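Local coordinates for protein leucine aminopeptidase (Legionella pneumophila, PDB 5GNE) that probably acts as a zinc-dependent aminopeptidase of peptidase family M28, trimming residues one at a time from the amino ends of peptides, at residues Ala100-Leu105 with Gly365-Val370; Tyr94-Glu99 with Thr299-Thr304; Ile109-Ile114 with His357-Thr362; Thr278-Lys283 with Ala333-Asp338. All coordinates share one frame; numbering follows the deposited sequence.

Interaction 1 (Ala100-Leu105 with Gly365-Val370)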
loop_
_atom_site.group_PDB
_atom_site.type_symbol
_atom_site.label_atom_id
_atom_site.label_comp_id
_atom_site.label_asym_id
_atom_site.label_seq_id
_atom_site.Cartn_x
_atom_site.Cartn_y
_atom_site.Cartn_z
ATOM N N ALA A 100 18.400 -15.232 15.274
ATOM C CA ALA A 100 17.763 -15.503 16.567
ATOM C C ALA A 100 16.589 -14.579 16.777
ATOM O O ALA A 100 15.510 -15.021 17.178
ATOM C CB ALA A 100 18.742 -15.359 17.678
ATOM N N GLN A 101 16.790 -13.294 16.501
ATOM C CA GLN A 101 15.715 -12.336 16.704
ATOM C C GLN A 101 14.538 -12.590 15.768
ATOM O O GLN A 101 13.381 -12.555 16.193
ATOM C CB GLN A 101 16.226 -10.902 16.548
ATOM C CG GLN A 101 17.224 -10.459 17.636
ATOM C CD GLN A 101 18.672 -10.793 17.341
ATOM O OE1 GLN A 101 18.993 -11.717 16.586
ATOM N NE2 GLN A 101 19.563 -10.042 17.964
ATOM N N VAL A 102 14.831 -12.896 14.509
ATOM C CA VAL A 102 13.790 -13.163 13.531
ATOM C C VAL A 102 12.936 -14.357 13.992
ATOM O O VAL A 102 11.704 -14.306 13.948
ATOM C CB VAL A 102 14.414 -13.414 12.130
ATOM C CG1 VAL A 102 13.377 -13.950 11.143
ATOM C CG2 VAL A 102 15.066 -12.112 11.595
ATOM N N HIS A 103 13.575 -15.430 14.444
ATOM C CA HIS A 103 12.804 -16.572 14.921
ATOM C C HIS A 103 12.010 -16.272 16.186
ATOM O O HIS A 103 10.883 -16.724 16.300
ATOM C CB HIS A 103 13.698 -17.801 15.099
ATOM C CG HIS A 103 14.056 -18.455 13.798
ATOM N ND1 HIS A 103 15.052 -17.985 12.967
ATOM C CD2 HIS A 103 13.501 -19.512 13.153
ATOM C CE1 HIS A 103 15.119 -18.742 11.887
ATOM N NE2 HIS A 103 14.187 -19.674 11.973
ATOM N N SER A 104 12.562 -15.490 17.108
ATOM C CA SER A 104 11.797 -15.083 18.294
ATOM C C SER A 104 10.521 -14.405 17.867
ATOM O O SER A 104 9.466 -14.669 18.435
ATOM C CB SER A 104 12.593 -14.164 19.215
ATOM O OG SER A 104 13.708 -14.844 19.738
ATOM N N LEU A 105 10.608 -13.529 16.867
ATOM C CA LEU A 105 9.414 -12.804 16.441
ATOM C C LEU A 105 8.426 -13.723 15.743
ATOM O O LEU A 105 7.216 -13.569 15.946
ATOM C CB LEU A 105 9.767 -11.606 15.554
ATOM C CG LEU A 105 10.606 -10.561 16.304
ATOM C CD1 LEU A 105 10.427 -9.230 15.659
ATOM C CD2 LEU A 105 10.172 -10.441 17.764
ATOM N N GLY A 365 7.282 -9.704 6.490
ATOM C CA GLY A 365 7.292 -8.395 7.114
ATOM C C GLY A 365 8.174 -8.277 8.345
ATOM O O GLY A 365 8.921 -7.293 8.506
ATOM N N LEU A 366 8.108 -9.272 9.221
ATOM C CA LEU A 366 8.872 -9.208 10.467
ATOM C C LEU A 366 10.371 -9.412 10.228
ATOM O O LEU A 366 11.185 -8.738 10.844
ATOM C CB LEU A 366 8.327 -10.221 11.463
ATOM C CG LEU A 366 6.980 -9.804 12.077
ATOM C CD1 LEU A 366 6.312 -10.901 12.909
ATOM C CD2 LEU A 366 7.143 -8.566 12.917
ATOM N N ALA A 367 10.745 -10.334 9.341
ATOM C CA ALA A 367 12.154 -10.482 8.941
ATOM C C ALA A 367 12.679 -9.165 8.324
ATOM O O ALA A 367 13.797 -8.689 8.620
ATOM C CB ALA A 367 12.309 -11.624 7.975
ATOM N N PHE A 368 11.854 -8.588 7.457
ATOM C CA PHE A 368 12.118 -7.281 6.877
ATOM C C PHE A 368 12.409 -6.245 7.964
ATOM O O PHE A 368 13.443 -5.587 7.953
ATOM C CB PHE A 368 10.920 -6.885 6.026
ATOM C CG PHE A 368 11.131 -5.673 5.177
ATOM C CD1 PHE A 368 11.826 -5.752 3.977
ATOM C CD2 PHE A 368 10.546 -4.464 5.536
ATOM C CE1 PHE A 368 11.979 -4.615 3.175
ATOM C CE2 PHE A 368 10.694 -3.338 4.753
ATOM C CZ PHE A 368 11.405 -3.414 3.565
ATOM N N ILE A 369 11.499 -6.138 8.923
ATOM C CA ILE A 369 11.650 -5.199 10.019
ATOM C C ILE A 369 12.884 -5.492 10.886
ATOM O O ILE A 369 13.600 -4.583 11.280
ATOM C CB ILE A 369 10.402 -5.187 10.896
ATOM C CG1 ILE A 369 9.251 -4.485 10.177
ATOM C CG2 ILE A 369 10.653 -4.448 12.184
ATOM C CD1 ILE A 369 7.993 -4.533 10.980
ATOM N N VAL A 370 13.165 -6.757 11.170
ATOM C CA VAL A 370 14.309 -7.064 12.029
ATOM C C VAL A 370 15.619 -6.808 11.295
ATOM O O VAL A 370 16.525 -6.157 11.821
ATOM C CB VAL A 370 14.282 -8.528 12.539
ATOM C CG1 VAL A 370 15.600 -8.897 13.197
ATOM C CG2 VAL A 370 13.146 -8.719 13.523
#
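The flat carboxamide of Gln101 takes no part in its contact with Val370: a bend at chi2 (87°) carries the amide away, and it is CB that rests on Val370 CG1, 4.0 Å off. No ring belongs to the interface itself, although the ring of Tyr301, from helix 288-302, packs beside both Val102 and Ala367. The axes of segments 100-105 and 365-370 run closer to antiparallel than to parallel, at 143°, and approach to 9.4 Å. Val370 is the central side chain. Its CG1, anti to the backbone N (chi1 169°), meets Val102 CG2 at 3.6 Å, while its other methyl, CG2, reaches Leu105 CD1 at 3.5 Å. One branched residue is thus wedged between two that lie a helical turn apart. Further along, Val102 CG1 faces the methyl of Ala367, CB, at 4.1 Å, and Leu105 CD1 stands 4.3 Å from Leu366 CD2. Val218 of helix 202-221 touches both of these leucines. No hydrogen bond or salt bridge links the two segments, and most of the touching residues are buried; the helices are therefore held together by the shape fit of methyl groups and by exclusion of water.

Interaction 2 (Tyr94-Glu99 with Thr299-Thr304)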
loop_
_atom_site.group_PDB
_atom_site.type_symbol
_atom_site.label_atom_id
_atom_site.label_comp_id
_atom_site.label_asym_id
_atom_site.label_seq_id
_atom_site.Cartn_x
_atom_site.Cartn_y
_atom_site.Cartn_z
ATOM N N TYR A 94 22.390 -5.744 1.304
ATOM C CA TYR A 94 21.746 -5.740 2.628
ATOM C C TYR A 94 22.115 -6.989 3.440
ATOM O O TYR A 94 21.938 -8.125 2.981
ATOM C CB TYR A 94 20.232 -5.698 2.497
ATOM C CG TYR A 94 19.652 -4.467 1.856
ATOM C CD1 TYR A 94 19.188 -3.391 2.622
ATOM C CD2 TYR A 94 19.541 -4.393 0.470
ATOM C CE1 TYR A 94 18.637 -2.269 2.007
ATOM C CE2 TYR A 94 19.006 -3.289 -0.151
ATOM C CZ TYR A 94 18.551 -2.228 0.608
ATOM O OH TYR A 94 18.017 -1.143 -0.058
ATOM N N PRO A 95 22.607 -6.775 4.658
ATOM C CA PRO A 95 23.014 -7.828 5.586
ATOM C C PRO A 95 21.819 -8.617 6.086
ATOM O O PRO A 95 20.748 -8.015 6.228
ATOM C CB PRO A 95 23.644 -7.067 6.755
ATOM C CG PRO A 95 23.889 -5.701 6.263
ATOM C CD PRO A 95 22.938 -5.431 5.151
ATOM N N ILE A 96 21.969 -9.932 6.243
ATOM C CA ILE A 96 21.002 -10.766 6.965
ATOM C C ILE A 96 21.709 -11.552 8.114
ATOM O O ILE A 96 22.334 -12.572 7.875
ATOM C CB ILE A 96 20.301 -11.709 5.989
ATOM C CG1 ILE A 96 19.531 -10.894 4.947
ATOM C CG2 ILE A 96 19.328 -12.599 6.709
ATOM C CD1 ILE A 96 18.888 -11.739 3.860
ATOM N N ASN A 97 21.626 -11.070 9.351
ATOM C CA ASN A 97 22.554 -11.507 10.406
ATOM C C ASN A 97 21.934 -11.612 11.808
ATOM O O ASN A 97 22.632 -11.559 12.829
ATOM C CB ASN A 97 23.745 -10.535 10.400
ATOM C CG ASN A 97 23.295 -9.093 10.410
ATOM O OD1 ASN A 97 22.087 -8.798 10.405
ATOM N ND2 ASN A 97 24.245 -8.190 10.331
ATOM N N HIS A 98 20.617 -11.668 11.815
ATOM C CA HIS A 98 19.756 -11.586 12.978
ATOM C C HIS A 98 18.801 -12.765 13.130
ATOM O O HIS A 98 17.646 -12.587 13.566
ATOM C CB HIS A 98 19.050 -10.236 12.780
ATOM C CG HIS A 98 19.993 -9.089 12.919
ATOM N ND1 HIS A 98 19.593 -7.818 13.218
ATOM C CD2 HIS A 98 21.318 -9.115 13.220
ATOM C CE1 HIS A 98 20.645 -7.052 13.400
ATOM N NE2 HIS A 98 21.704 -7.845 13.501
ATOM N N GLU A 99 19.288 -13.976 12.880
ATOM C CA GLU A 99 18.421 -15.148 12.823
ATOM C C GLU A 99 17.707 -15.409 14.151
ATOM O O GLU A 99 16.519 -15.744 14.164
ATOM C CB GLU A 99 19.211 -16.401 12.414
ATOM C CG GLU A 99 18.383 -17.693 12.577
ATOM C CD GLU A 99 18.939 -18.900 11.817
ATOM O OE1 GLU A 99 19.772 -18.718 10.893
ATOM O OE2 GLU A 99 18.472 -20.027 12.102
ATOM N N THR A 299 13.420 -16.795 1.018
ATOM C CA THR A 299 14.122 -18.057 0.942
ATOM C C THR A 299 14.735 -18.447 2.290
ATOM O O THR A 299 14.516 -19.565 2.783
ATOM C CB THR A 299 15.187 -18.017 -0.162
ATOM O OG1 THR A 299 14.513 -17.996 -1.428
ATOM C CG2 THR A 299 16.061 -19.262 -0.108
ATOM N N ARG A 300 15.473 -17.523 2.897
ATOM C CA ARG A 300 16.182 -17.826 4.133
ATOM C C ARG A 300 15.258 -18.039 5.331
ATOM O O ARG A 300 15.511 -18.914 6.148
ATOM C CB ARG A 300 17.180 -16.721 4.457
ATOM C CG ARG A 300 17.871 -16.925 5.775
ATOM C CD ARG A 300 19.321 -16.532 5.697
ATOM N NE ARG A 300 20.055 -17.071 6.833
ATOM C CZ ARG A 300 21.353 -16.892 7.026
ATOM N NH1 ARG A 300 22.054 -16.174 6.154
ATOM N NH2 ARG A 300 21.946 -17.423 8.092
ATOM N N TYR A 301 14.198 -17.247 5.452
ATOM C CA TYR A 301 13.386 -17.296 6.673
ATOM C C TYR A 301 11.978 -17.847 6.485
ATOM O O TYR A 301 11.546 -18.709 7.250
ATOM C CB TYR A 301 13.280 -15.907 7.312
ATOM C CG TYR A 301 14.577 -15.373 7.879
ATOM C CD1 TYR A 301 15.303 -16.117 8.800
ATOM C CD2 TYR A 301 15.044 -14.103 7.542
ATOM C CE1 TYR A 301 16.480 -15.632 9.343
ATOM C CE2 TYR A 301 16.220 -13.613 8.087
ATOM C CZ TYR A 301 16.929 -14.385 8.992
ATOM O OH TYR A 301 18.096 -13.923 9.551
ATOM N N VAL A 302 11.267 -17.374 5.463
ATOM C CA VAL A 302 9.890 -17.802 5.270
ATOM C C VAL A 302 9.890 -19.184 4.618
ATOM O O VAL A 302 8.884 -19.901 4.657
ATOM C CB VAL A 302 9.085 -16.792 4.442
ATOM C CG1 VAL A 302 7.598 -17.117 4.505
ATOM C CG2 VAL A 302 9.290 -15.398 4.990
ATOM N N LYS A 303 11.036 -19.544 4.040
ATOM C CA LYS A 303 11.234 -20.800 3.304
ATOM C C LYS A 303 10.091 -21.029 2.322
ATOM O O LYS A 303 9.396 -22.038 2.357
ATOM C CB LYS A 303 11.354 -21.955 4.301
ATOM C CG LYS A 303 12.486 -21.726 5.330
ATOM C CD LYS A 303 13.800 -22.422 4.988
ATOM C CE LYS A 303 14.647 -22.672 6.242
ATOM N NZ LYS A 303 16.114 -22.799 5.958
ATOM N N THR A 304 9.920 -20.060 1.435
ATOM C CA THR A 304 8.875 -20.075 0.423
ATOM C C THR A 304 9.481 -19.972 -0.975
ATOM O O THR A 304 10.557 -19.399 -1.139
ATOM C CB THR A 304 7.877 -18.892 0.706
ATOM O OG1 THR A 304 6.789 -19.350 1.518
ATOM C CG2 THR A 304 7.323 -18.287 -0.538
HETATM O O HOH W 1 18.590 -18.928 8.138
#
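The start of helix 99-106 and the loop leading into it pack against the C-terminal end of helix 288-302, where Ile96 and Glu99 meet Arg300 and Tyr301. The side chains of Ile96 and Tyr301 lie alongside and point opposite ways. CG2 of Ile96 lies 3.5 Å from Tyr301 CE2, and on another side of the phenol group Glu99 CA approaches Tyr301 OH at 3.5 Å. Arg300 contributes to the same ring from its own helix: its CG sits over the ring centre, 3.9 Å above the plane. The helix widens into a pi-type turn at 299-302, and Lys303 then leaves it with positive phi. His98 occupies the N-cap position of the opposing helix, and Glu371 of helix 355-373 joins the two sides, accepting from the backbone N of Asn97 and His98 and hydrogen-bonding Tyr301 OH. Charge enters at the exposed end of the contact. The Glu99 chain extends, with CG anti to the backbone N (chi1 170°), to bring OE1 to the edge of the Arg300 guanidinium; the salt bridge to NH2 is long, 3.8 Å, and the carboxylate and guanidinium planes stand 83° apart. A water lying in the guanidinium plane spans the same pair more closely, accepting from Arg300 NE at 2.7 Å and donating to Glu99 OE1 at 3.0 Å.

Interaction 3 (Ile109-Ile114 with His357-Thr362)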
loop_
_atom_site.group_PDB
_atom_site.type_symbol
_atom_site.label_atom_id
_atom_site.label_comp_id
_atom_site.label_asym_id
_atom_site.label_seq_id
_atom_site.Cartn_x
_atom_site.Cartn_y
_atom_site.Cartn_z
ATOM N N ILE A 109 3.891 -14.849 16.312
ATOM C CA ILE A 109 2.796 -14.600 15.391
ATOM C C ILE A 109 1.565 -15.345 15.844
ATOM O O ILE A 109 1.609 -16.562 16.032
ATOM C CB ILE A 109 3.099 -15.031 13.961
ATOM C CG1 ILE A 109 4.216 -14.162 13.366
ATOM C CG2 ILE A 109 1.834 -14.950 13.116
ATOM C CD1 ILE A 109 4.844 -14.783 12.103
ATOM N N ASP A 110 0.489 -14.594 16.052
ATOM C CA ASP A 110 -0.796 -15.136 16.455
ATOM C C ASP A 110 -1.795 -15.110 15.286
ATOM O O ASP A 110 -2.494 -14.116 15.074
ATOM C CB ASP A 110 -1.333 -14.355 17.664
ATOM C CG ASP A 110 -2.613 -14.964 18.241
ATOM O OD1 ASP A 110 -3.140 -15.934 17.657
ATOM O OD2 ASP A 110 -3.086 -14.482 19.295
ATOM N N PRO A 111 -1.866 -16.205 14.516
ATOM C CA PRO A 111 -2.766 -16.324 13.362
ATOM C C PRO A 111 -4.240 -15.983 13.646
ATOM O O PRO A 111 -4.942 -15.460 12.775
ATOM C CB PRO A 111 -2.623 -17.795 12.969
ATOM C CG PRO A 111 -1.262 -18.151 13.390
ATOM C CD PRO A 111 -1.030 -17.402 14.678
ATOM N N ALA A 112 -4.708 -16.281 14.849
ATOM C CA ALA A 112 -6.084 -15.954 15.206
ATOM C C ALA A 112 -6.301 -14.438 15.217
ATOM O O ALA A 112 -7.359 -13.942 14.817
ATOM C CB ALA A 112 -6.439 -16.550 16.559
ATOM N N LYS A 113 -5.283 -13.703 15.653
ATOM C CA LYS A 113 -5.408 -12.264 15.774
ATOM C C LYS A 113 -5.474 -11.664 14.367
ATOM O O LYS A 113 -6.256 -10.733 14.113
ATOM C CB LYS A 113 -4.218 -11.703 16.545
ATOM C CG LYS A 113 -4.218 -11.925 18.062
ATOM C CD LYS A 113 -4.764 -10.776 18.875
ATOM C CE LYS A 113 -4.566 -11.056 20.360
ATOM N NZ LYS A 113 -4.775 -9.838 21.183
ATOM N N ILE A 114 -4.673 -12.220 13.454
ATOM C CA ILE A 114 -4.764 -11.886 12.031
ATOM C C ILE A 114 -6.181 -12.069 11.505
ATOM O O ILE A 114 -6.774 -11.144 10.946
ATOM C CB ILE A 114 -3.816 -12.737 11.146
ATOM C CG1 ILE A 114 -2.345 -12.502 11.486
ATOM C CG2 ILE A 114 -4.004 -12.407 9.682
ATOM C CD1 ILE A 114 -1.396 -13.254 10.555
ATOM N N HIS A 357 -1.199 -18.209 4.100
ATOM C CA HIS A 357 -0.588 -17.245 3.190
ATOM C C HIS A 357 -0.300 -15.885 3.848
ATOM O O HIS A 357 0.789 -15.336 3.727
ATOM C CB HIS A 357 -1.528 -17.095 1.980
ATOM C CG HIS A 357 -0.844 -16.749 0.697
ATOM N ND1 HIS A 357 0.342 -17.327 0.299
ATOM C CD2 HIS A 357 -1.242 -15.974 -0.343
ATOM C CE1 HIS A 357 0.684 -16.866 -0.888
ATOM N NE2 HIS A 357 -0.272 -16.053 -1.305
ATOM N N MET A 358 -1.263 -15.401 4.613
ATOM C CA MET A 358 -1.108 -14.197 5.404
ATOM C C MET A 358 -0.060 -14.348 6.486
ATOM O O MET A 358 0.777 -13.446 6.683
ATOM C CB MET A 358 -2.439 -13.836 6.015
ATOM C CG MET A 358 -3.462 -13.514 4.959
ATOM S SD MET A 358 -4.932 -12.842 5.688
ATOM C CE MET A 358 -5.917 -12.702 4.265
ATOM N N VAL A 359 -0.077 -15.496 7.163
ATOM C CA VAL A 359 0.946 -15.762 8.160
ATOM C C VAL A 359 2.323 -15.645 7.502
ATOM O O VAL A 359 3.224 -15.053 8.070
ATOM C CB VAL A 359 0.801 -17.171 8.812
ATOM C CG1 VAL A 359 2.089 -17.549 9.544
ATOM C CG2 VAL A 359 -0.374 -17.211 9.774
ATOM N N ASN A 360 2.485 -16.176 6.291
ATOM C CA ASN A 360 3.777 -16.065 5.606
ATOM C C ASN A 360 4.154 -14.606 5.277
ATOM O O ASN A 360 5.307 -14.219 5.457
ATOM C CB ASN A 360 3.808 -16.929 4.344
ATOM C CG ASN A 360 4.005 -18.434 4.654
ATOM O OD1 ASN A 360 4.481 -18.815 5.740
ATOM N ND2 ASN A 360 3.654 -19.286 3.688
ATOM N N PHE A 361 3.200 -13.796 4.809
ATOM C CA PHE A 361 3.456 -12.356 4.631
ATOM C C PHE A 361 3.804 -11.666 5.953
ATOM O O PHE A 361 4.675 -10.793 5.991
ATOM C CB PHE A 361 2.258 -11.653 4.002
ATOM C CG PHE A 361 2.143 -11.848 2.521
ATOM C CD1 PHE A 361 1.421 -12.912 2.005
ATOM C CD2 PHE A 361 2.770 -10.978 1.645
ATOM C CE1 PHE A 361 1.316 -13.115 0.628
ATOM C CE2 PHE A 361 2.660 -11.165 0.266
ATOM C CZ PHE A 361 1.932 -12.238 -0.242
ATOM N N THR A 362 3.165 -12.077 7.045
ATOM C CA THR A 362 3.578 -11.561 8.352
ATOM C C THR A 362 5.009 -11.942 8.694
ATOM O O THR A 362 5.782 -11.097 9.153
ATOM C CB THR A 362 2.639 -12.052 9.485
ATOM O OG1 THR A 362 1.297 -11.775 9.097
ATOM C CG2 THR A 362 2.913 -11.327 10.777
#
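Ile114 reaches from the first turn of helix 111-123 toward Met358, Val359 and Thr362. At CB its chain divides. The CG2 branch, anti to the backbone N, ends 4.1 Å from the sulfur of Met358, SD. The other branch continues through CG1, extended at chi2 (-176°), and its tip CD1 passes Val359 CG2 at 4.2 Å before settling 3.4 Å from Thr362 OG1. That hydroxyl spends its proton within its own helix: OG1 donates to Met358 O at 3.0 Å, from 42° out of the carbonyl plane, and the same oxygen also accepts from Thr362 N. Val359 CG2 is met as well by Pro111 CG, at 3.8 Å, and Thr362 CG2 lies 4.1 Å from Ile109 CG1, so Thr362 serves two partners and Val359 three, Ile109 included. Between Ile109 and Pro111, Asp110 caps helix 111-123 through a weak bond from Ala112 N to OD1. Helix 202-221 closes one flank, Ser210 touching Ile114 and Ser207 touching Met358. On its other side helix 355-373 lies against strand 279-282, where Ile279 receives His357, Asn360 and Phe361.

Interaction 4 (Thr278-Lys283 with Ala333-Asp338)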
loop_
_atom_site.group_PDB
_atom_site.type_symbol
_atom_site.label_atom_id
_atom_site.label_comp_id
_atom_site.label_asym_id
_atom_site.label_seq_id
_atom_site.Cartn_x
_atom_site.Cartn_y
_atom_site.Cartn_z
ATOM N N THR A 278 3.652 -20.140 -3.085
ATOM C CA THR A 278 4.571 -19.191 -3.720
ATOM C C THR A 278 4.200 -17.757 -3.369
ATOM O O THR A 278 3.027 -17.409 -3.337
ATOM C CB THR A 278 4.591 -19.340 -5.277
ATOM O OG1 THR A 278 4.979 -20.680 -5.635
ATOM C CG2 THR A 278 5.574 -18.360 -5.889
ATOM N N ILE A 279 5.191 -16.935 -3.056
ATOM C CA ILE A 279 4.938 -15.500 -2.955
ATOM C C ILE A 279 5.657 -14.771 -4.098
ATOM O O ILE A 279 6.812 -15.052 -4.408
ATOM C CB ILE A 279 5.343 -14.960 -1.582
ATOM C CG1 ILE A 279 4.423 -15.588 -0.525
ATOM C CG2 ILE A 279 5.221 -13.444 -1.546
ATOM C CD1 ILE A 279 4.720 -15.202 0.924
ATOM N N TRP A 280 4.961 -13.828 -4.718
ATOM C CA TRP A 280 5.470 -13.139 -5.901
ATOM C C TRP A 280 5.937 -11.718 -5.575
ATOM O O TRP A 280 5.246 -10.964 -4.894
ATOM C CB TRP A 280 4.382 -13.102 -6.989
ATOM C CG TRP A 280 4.156 -14.428 -7.664
ATOM C CD1 TRP A 280 4.823 -14.916 -8.735
ATOM C CD2 TRP A 280 3.227 -15.453 -7.262
ATOM N NE1 TRP A 280 4.349 -16.172 -9.057
ATOM C CE2 TRP A 280 3.383 -16.527 -8.158
ATOM C CE3 TRP A 280 2.287 -15.561 -6.235
ATOM C CZ2 TRP A 280 2.614 -17.694 -8.069
ATOM C CZ3 TRP A 280 1.529 -16.728 -6.142
ATOM C CH2 TRP A 280 1.697 -17.774 -7.055
ATOM N N LEU A 281 7.113 -11.367 -6.086
ATOM C CA LEU A 281 7.659 -10.029 -5.943
ATOM C C LEU A 281 7.452 -9.282 -7.237
ATOM O O LEU A 281 7.560 -9.880 -8.317
ATOM C CB LEU A 281 9.150 -10.084 -5.614
ATOM C CG LEU A 281 9.503 -10.824 -4.323
ATOM C CD1 LEU A 281 11.003 -10.838 -4.104
ATOM C CD2 LEU A 281 8.785 -10.189 -3.133
ATOM N N LEU A 282 7.207 -7.975 -7.140
ATOM C CA LEU A 282 6.961 -7.167 -8.328
ATOM C C LEU A 282 8.272 -6.651 -8.828
ATOM O O LEU A 282 9.147 -6.355 -8.026
ATOM C CB LEU A 282 6.028 -6.013 -8.022
ATOM C CG LEU A 282 4.565 -6.409 -8.193
ATOM C CD1 LEU A 282 4.013 -7.113 -6.955
ATOM C CD2 LEU A 282 3.738 -5.203 -8.570
ATOM N N LYS A 283 8.456 -6.590 -10.145
ATOM C CA LYS A 283 9.744 -6.108 -10.622
ATOM C C LYS A 283 9.725 -4.721 -11.266
ATOM O O LYS A 283 10.787 -4.184 -11.571
ATOM C CB LYS A 283 10.399 -7.096 -11.592
ATOM C CG LYS A 283 9.556 -8.209 -12.159
ATOM C CD LYS A 283 10.460 -9.039 -13.086
ATOM C CE LYS A 283 9.787 -10.272 -13.659
ATOM N NZ LYS A 283 10.588 -10.837 -14.788
ATOM N N ALA A 333 0.335 -11.707 -3.195
ATOM C CA ALA A 333 -0.314 -13.015 -3.119
ATOM C C ALA A 333 -0.412 -13.769 -4.451
ATOM O O ALA A 333 -0.352 -14.995 -4.468
ATOM C CB ALA A 333 -1.718 -12.861 -2.510
ATOM N N THR A 334 -0.564 -13.041 -5.556
ATOM C CA THR A 334 -0.810 -13.652 -6.873
ATOM C C THR A 334 0.101 -13.073 -7.956
ATOM O O THR A 334 0.670 -11.993 -7.774
ATOM C CB THR A 334 -2.274 -13.468 -7.329
ATOM O OG1 THR A 334 -2.570 -12.070 -7.393
ATOM C CG2 THR A 334 -3.239 -14.122 -6.361
ATOM N N THR A 335 0.295 -13.828 -9.039
ATOM C CA THR A 335 0.901 -13.312 -10.274
ATOM C C THR A 335 -0.172 -12.597 -11.062
ATOM O O THR A 335 -1.354 -12.783 -10.794
ATOM C CB THR A 335 1.498 -14.408 -11.154
ATOM O OG1 THR A 335 2.223 -15.332 -10.346
ATOM C CG2 THR A 335 2.452 -13.822 -12.198
ATOM N N LEU A 336 0.227 -11.826 -12.065
ATOM C CA LEU A 336 -0.735 -11.129 -12.902
ATOM C C LEU A 336 -1.582 -12.031 -13.826
ATOM O O LEU A 336 -2.629 -11.604 -14.315
ATOM C CB LEU A 336 -0.006 -10.073 -13.731
ATOM C CG LEU A 336 -0.952 -9.212 -14.551
ATOM C CD1 LEU A 336 -1.940 -8.540 -13.610
ATOM C CD2 LEU A 336 -0.157 -8.187 -15.323
ATOM N N ASP A 337 -1.170 -13.272 -14.056
ATOM C CA ASP A 337 -2.013 -14.145 -14.871
ATOM C C ASP A 337 -2.895 -15.145 -14.115
ATOM O O ASP A 337 -4.022 -15.387 -14.547
ATOM C CB ASP A 337 -1.182 -14.859 -15.939
ATOM C CG ASP A 337 -0.419 -13.885 -16.818
ATOM O OD1 ASP A 337 -1.090 -13.079 -17.496
ATOM O OD2 ASP A 337 0.828 -13.929 -16.851
ATOM N N ASP A 338 -2.430 -15.756 -13.033
ATOM C CA ASP A 338 -3.417 -16.476 -12.254
ATOM C C ASP A 338 -3.729 -15.575 -11.050
ATOM O O ASP A 338 -3.062 -15.616 -10.010
ATOM C CB ASP A 338 -2.940 -17.857 -11.847
ATOM C CG ASP A 338 -4.100 -18.819 -11.643
ATOM O OD1 ASP A 338 -5.151 -18.610 -12.302
ATOM O OD2 ASP A 338 -3.953 -19.817 -10.903
#
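Trp280 presents one face of its indole to the chain at Thr334-Thr335. Thr335 CB stands over the five-membered ring, 4.0 Å from its centroid and 12° off the normal, a CH-pi contact. Its hydroxyl OG1 also lies above the indole, but so close to the ring atoms in the model that its exact placement is doubtful. Toward the rim of the same face come two backbone atoms, Thr334 C, 3.5 Å above the ring plane, and Thr335 N, 3.8 Å above it. The opposite face is covered from its own segment by Thr278 CG2, which sits over the centre at 3.6 Å, while Thr278 OG1 is hydrogen-bonded to Asp276. The indole is therefore sandwiched between the Thr278 methyl and the Thr334-Thr335 chain. At the edge, near the ring plane, Ala333 O lies 3.1 Å from Trp280 CZ3; this oxygen also accepts a weak hydrogen bond from His357 NE2. A first torsion of -74°, with CG anti to the carbonyl carbon, directs the indole to this loop. Strand 279-282 runs antiparallel to strand 328-332 in the mixed sheet, and Trp280 pairs with Ser332 through the backbone. Just past strand 328-332 the chain enters the loop carrying the zinc ligand His344 of this M28 family peptidase, and there the indole, not backbone pairing, makes the contact; the Thr334 side chain is about 10 Å from a bound zinc ion.

Helix 355-373 ties the set together: its first half serves interaction 3 and its second half interaction 1, their centres about 14 Å apart. Interactions 1 and 2 have centres about 9 Å apart and touch where His98 packs on Val370. Interaction 4, its centre about 19 Å from that of interaction 3, adjoins it through His357 and Phe361. Along the chain, segments 94-99, 100-105 and 109-114 come first, in close succession; 278-283, 299-304, 333-338, 357-362 and 365-370 follow. Interactions 1 to 3 thus bring a region that precedes the strands of the mixed sheet back onto the late helices, whereas interaction 4 joins a strand to a loop within the M28 range, nearer the zinc ions.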